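Local coordinates for protein NADH-rubredoxin oxidoreductase (Clostridium acetobutylicum, PDB 3KLJ) that catalyses the NADH-dependent reduction of rubredoxin, using one bound FAD per subunit, and so feeds electrons to the dioxygen-scavenging enzymes of an obligate anaerobe, at residues K146-I151 with G215-S220. Sequence-based numbering, arbitrary orientation.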
ATOM      1  N   LYS A 146      18.803  -4.698 -19.795  1.00 19.60           N
ATOM      2  CA  LYS A 146      19.849  -5.275 -18.948  1.00 19.12           C
ATOM      3  C   LYS A 146      19.845  -6.799 -19.007  1.00 18.71           C
ATOM      4  O   LYS A 146      20.902  -7.433 -18.943  1.00 18.58           O
ATOM      5  CB  LYS A 146      19.687  -4.809 -17.497  1.00 19.35           C
ATOM      6  CG  LYS A 146      20.123  -3.365 -17.236  1.00 19.69           C
ATOM      7  CD  LYS A 146      21.564  -3.309 -16.750  1.00 20.34           C
ATOM      8  CE  LYS A 146      21.885  -1.968 -16.115  1.00 20.09           C
ATOM      9  NZ  LYS A 146      22.417  -1.008 -17.122  1.00 20.76           N
ATOM     10  N   GLY A 147      18.653  -7.380 -19.128  1.00 18.18           N
ATOM     11  CA  GLY A 147      18.511  -8.830 -19.246  1.00 17.63           C
ATOM     12  C   GLY A 147      18.159  -9.550 -17.956  1.00 17.20           C
ATOM     13  O   GLY A 147      17.849 -10.745 -17.984  1.00 17.13           O
ATOM     14  N   LYS A 148      18.236  -8.837 -16.829  1.00 16.64           N
ATOM     15  CA  LYS A 148      17.845  -9.369 -15.506  1.00 16.60           C
ATOM     16  C   LYS A 148      17.583  -8.247 -14.489  1.00 16.34           C
ATOM     17  O   LYS A 148      18.041  -7.118 -14.666  1.00 16.13           O
ATOM     18  CB  LYS A 148      18.871 -10.386 -14.967  1.00 16.58           C
ATOM     19  CG  LYS A 148      20.295  -9.853 -14.802  1.00 17.24           C
ATOM     20  CD  LYS A 148      21.340 -10.952 -14.961  1.00 18.26           C
ATOM     21  CE  LYS A 148      21.492 -11.786 -13.698  1.00 19.32           C
ATOM     22  NZ  LYS A 148      22.418 -12.946 -13.904  1.00 19.39           N
ATOM     23  N   ALA A 149      16.835  -8.562 -13.433  1.00 16.03           N
ATOM     24  CA  ALA A 149      16.512  -7.575 -12.399  1.00 15.81           C
ATOM     25  C   ALA A 149      17.058  -7.968 -11.022  1.00 15.58           C
ATOM     26  O   ALA A 149      17.181  -9.154 -10.705  1.00 15.56           O
ATOM     27  CB  ALA A 149      15.005  -7.345 -12.327  1.00 15.59           C
ATOM     28  N   PHE A 150      17.391  -6.962 -10.217  1.00 15.06           N
ATOM     29  CA  PHE A 150      17.775  -7.183  -8.826  1.00 14.33           C
ATOM     30  C   PHE A 150      16.897  -6.298  -7.952  1.00 14.43           C
ATOM     31  O   PHE A 150      16.980  -5.065  -8.027  1.00 13.68           O
ATOM     32  CB  PHE A 150      19.268  -6.889  -8.618  1.00 14.06           C
ATOM     33  CG  PHE A 150      19.776  -7.226  -7.237  1.00 13.36           C
ATOM     34  CD1 PHE A 150      19.653  -8.522  -6.720  1.00 13.23           C
ATOM     35  CD2 PHE A 150      20.407  -6.259  -6.463  1.00 11.67           C
ATOM     36  CE1 PHE A 150      20.127  -8.833  -5.446  1.00 11.37           C
ATOM     37  CE2 PHE A 150      20.887  -6.559  -5.191  1.00 10.61           C
ATOM     38  CZ  PHE A 150      20.746  -7.851  -4.682  1.00 11.32           C
ATOM     39  N   ILE A 151      16.035  -6.932  -7.155  1.00 14.25           N
ATOM     40  CA  ILE A 151      15.102  -6.212  -6.301  1.00 14.92           C
ATOM     41  C   ILE A 151      15.633  -6.124  -4.870  1.00 15.01           C
ATOM     42  O   ILE A 151      15.848  -7.141  -4.211  1.00 15.35           O
ATOM     43  CB  ILE A 151      13.668  -6.837  -6.332  1.00 15.44           C
ATOM     44  CG1 ILE A 151      13.063  -6.713  -7.733  1.00 15.91           C
ATOM     45  CG2 ILE A 151      12.731  -6.147  -5.337  1.00 14.90           C
ATOM     46  CD1 ILE A 151      13.071  -7.981  -8.527  1.00 17.90           C
ATOM     47  N   GLY A 215      28.568  -5.756  -6.481  1.00 17.29           N
ATOM     48  CA  GLY A 215      28.758  -4.892  -7.637  1.00 17.25           C
ATOM     49  C   GLY A 215      28.406  -5.532  -8.967  1.00 17.28           C
ATOM     50  O   GLY A 215      27.630  -4.944  -9.758  1.00 17.28           O
ATOM     51  N   ASP A 216      28.967  -6.737  -9.204  1.00 17.31           N
ATOM     52  CA  ASP A 216      28.784  -7.442 -10.483  1.00 17.24           C
ATOM     53  C   ASP A 216      27.313  -7.707 -10.816  1.00 17.04           C
ATOM     54  O   ASP A 216      26.875  -7.477 -11.948  1.00 16.98           O
ATOM     55  CB  ASP A 216      29.577  -8.757 -10.509  1.00 17.18           C
ATOM     56  CG  ASP A 216      31.080  -8.539 -10.609  1.00 17.62           C
ATOM     57  OD1 ASP A 216      31.510  -7.411 -10.947  0.50 17.56           O
ATOM     58  OD2 ASP A 216      31.839  -9.512 -10.355  0.50 17.87           O
ATOM     59  N   LEU A 217      26.554  -8.183  -9.829  1.00 16.90           N
ATOM     60  CA  LEU A 217      25.129  -8.435 -10.018  1.00 16.76           C
ATOM     61  C   LEU A 217      24.347  -7.129 -10.144  1.00 16.56           C
ATOM     62  O   LEU A 217      23.502  -7.001 -11.032  1.00 16.70           O
ATOM     63  CB  LEU A 217      24.567  -9.307  -8.885  1.00 17.03           C
ATOM     64  CG  LEU A 217      23.062  -9.623  -8.878  1.00 17.70           C
ATOM     65  CD1 LEU A 217      22.613 -10.271 -10.193  1.00 19.10           C
ATOM     66  CD2 LEU A 217      22.721 -10.533  -7.697  1.00 17.24           C
ATOM     67  N   ILE A 218      24.633  -6.170  -9.265  1.00 16.21           N
ATOM     68  CA  ILE A 218      23.982  -4.855  -9.313  1.00 15.75           C
ATOM     69  C   ILE A 218      24.176  -4.154 -10.665  1.00 15.73           C
ATOM     70  O   ILE A 218      23.204  -3.701 -11.279  1.00 15.50           O
ATOM     71  CB  ILE A 218      24.394  -3.960  -8.108  1.00 15.73           C
ATOM     72  CG1 ILE A 218      23.592  -4.385  -6.863  1.00 16.34           C
ATOM     73  CG2 ILE A 218      24.148  -2.487  -8.402  1.00 15.31           C
ATOM     74  CD1 ILE A 218      24.071  -3.793  -5.544  1.00 16.60           C
ATOM     75  N   ARG A 219      25.429  -4.108 -11.130  1.00 15.61           N
ATOM     76  CA  ARG A 219      25.795  -3.483 -12.401  1.00 15.73           C
ATOM     77  C   ARG A 219      25.032  -4.080 -13.588  1.00 15.44           C
ATOM     78  O   ARG A 219      24.489  -3.312 -14.452  1.00 15.62           O
ATOM     79  CB  ARG A 219      27.300  -3.648 -12.629  1.00 15.79           C
ATOM     80  CG  ARG A 219      28.030  -2.407 -13.101  1.00 17.04           C
ATOM     81  CD  ARG A 219      29.553  -2.627 -13.096  1.00 18.51           C
ATOM     82  NE  ARG A 219      30.067  -2.927 -11.752  1.00 19.42           N
ATOM     83  CZ  ARG A 219      30.681  -4.065 -11.407  1.00 19.88           C
ATOM     84  NH1 ARG A 219      30.890  -5.048 -12.306  1.00 20.56           N
ATOM     85  NH2 ARG A 219      31.101  -4.215 -10.153  1.00 20.29           N
ATOM     86  N   SER A 220      24.990  -5.452 -13.614  1.00 15.53           N
ATOM     87  CA  SER A 220      24.398  -6.183 -14.736  1.00 15.16           C
ATOM     88  C   SER A 220      22.873  -6.307 -14.664  1.00 14.93           C
ATOM     89  O   SER A 220      22.262  -6.882 -15.568  1.00 14.98           O
ATOM     90  CB  SER A 220      25.034  -7.574 -14.867  1.00 15.11           C
ATOM     91  OG  SER A 220      24.775  -8.366 -13.722  1.00 14.89           O
TER
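Arg219 NH1 forms a salt bridge to Asp216 OD1 at 2.8 Å, and the carbonyl O of the same arginine meets Lys146 CE at 3.4 Å. Asp216 OD1 offers its anti lone pair and is tilted 15° from the guanidinium plane. Ser220 O is in van der Waals contact with the carbon chains of two lysines. Lys148 CG lies 3.6 Å from Ser220 O, and CB and CD of Lys146 come almost as near. The Lys146 chain bends at chi2 (-94°) and chi4, which lays its methylenes beside the carbonyls of Arg219 and Ser220. Lys148 crosses Leu217 at about a right angle, with CE 4.0 Å from Leu217 CD1.

Phe150, which is buried, carries the apolar part of the contact. Its CG is anti to the backbone N (chi1 -174°), and the ring stands against helix 215-220. Leu217 CG lies over one face of the Phe150 ring, and CD2 is 3.8 Å from Phe150 CD1. Ile218 meets the ring obliquely, with CG1 3.7 Å from Phe150 CD2. Met214 and Ser173 also touch the Phe150 side chain.

The contact packs helix 215-220 against strand 149-152 of the parallel, Rossmann-type sheet in the NADH-binding domain. Backbone bonds of Lys148 and Phe150 to Cys222 tie that strand to strand 222-225, which comes next in the chain. Apolar packing thus holds the buried part. The Lys146 ammonium, in a weak, long ion pair with Glu142, would add positive charge near Arg219 O.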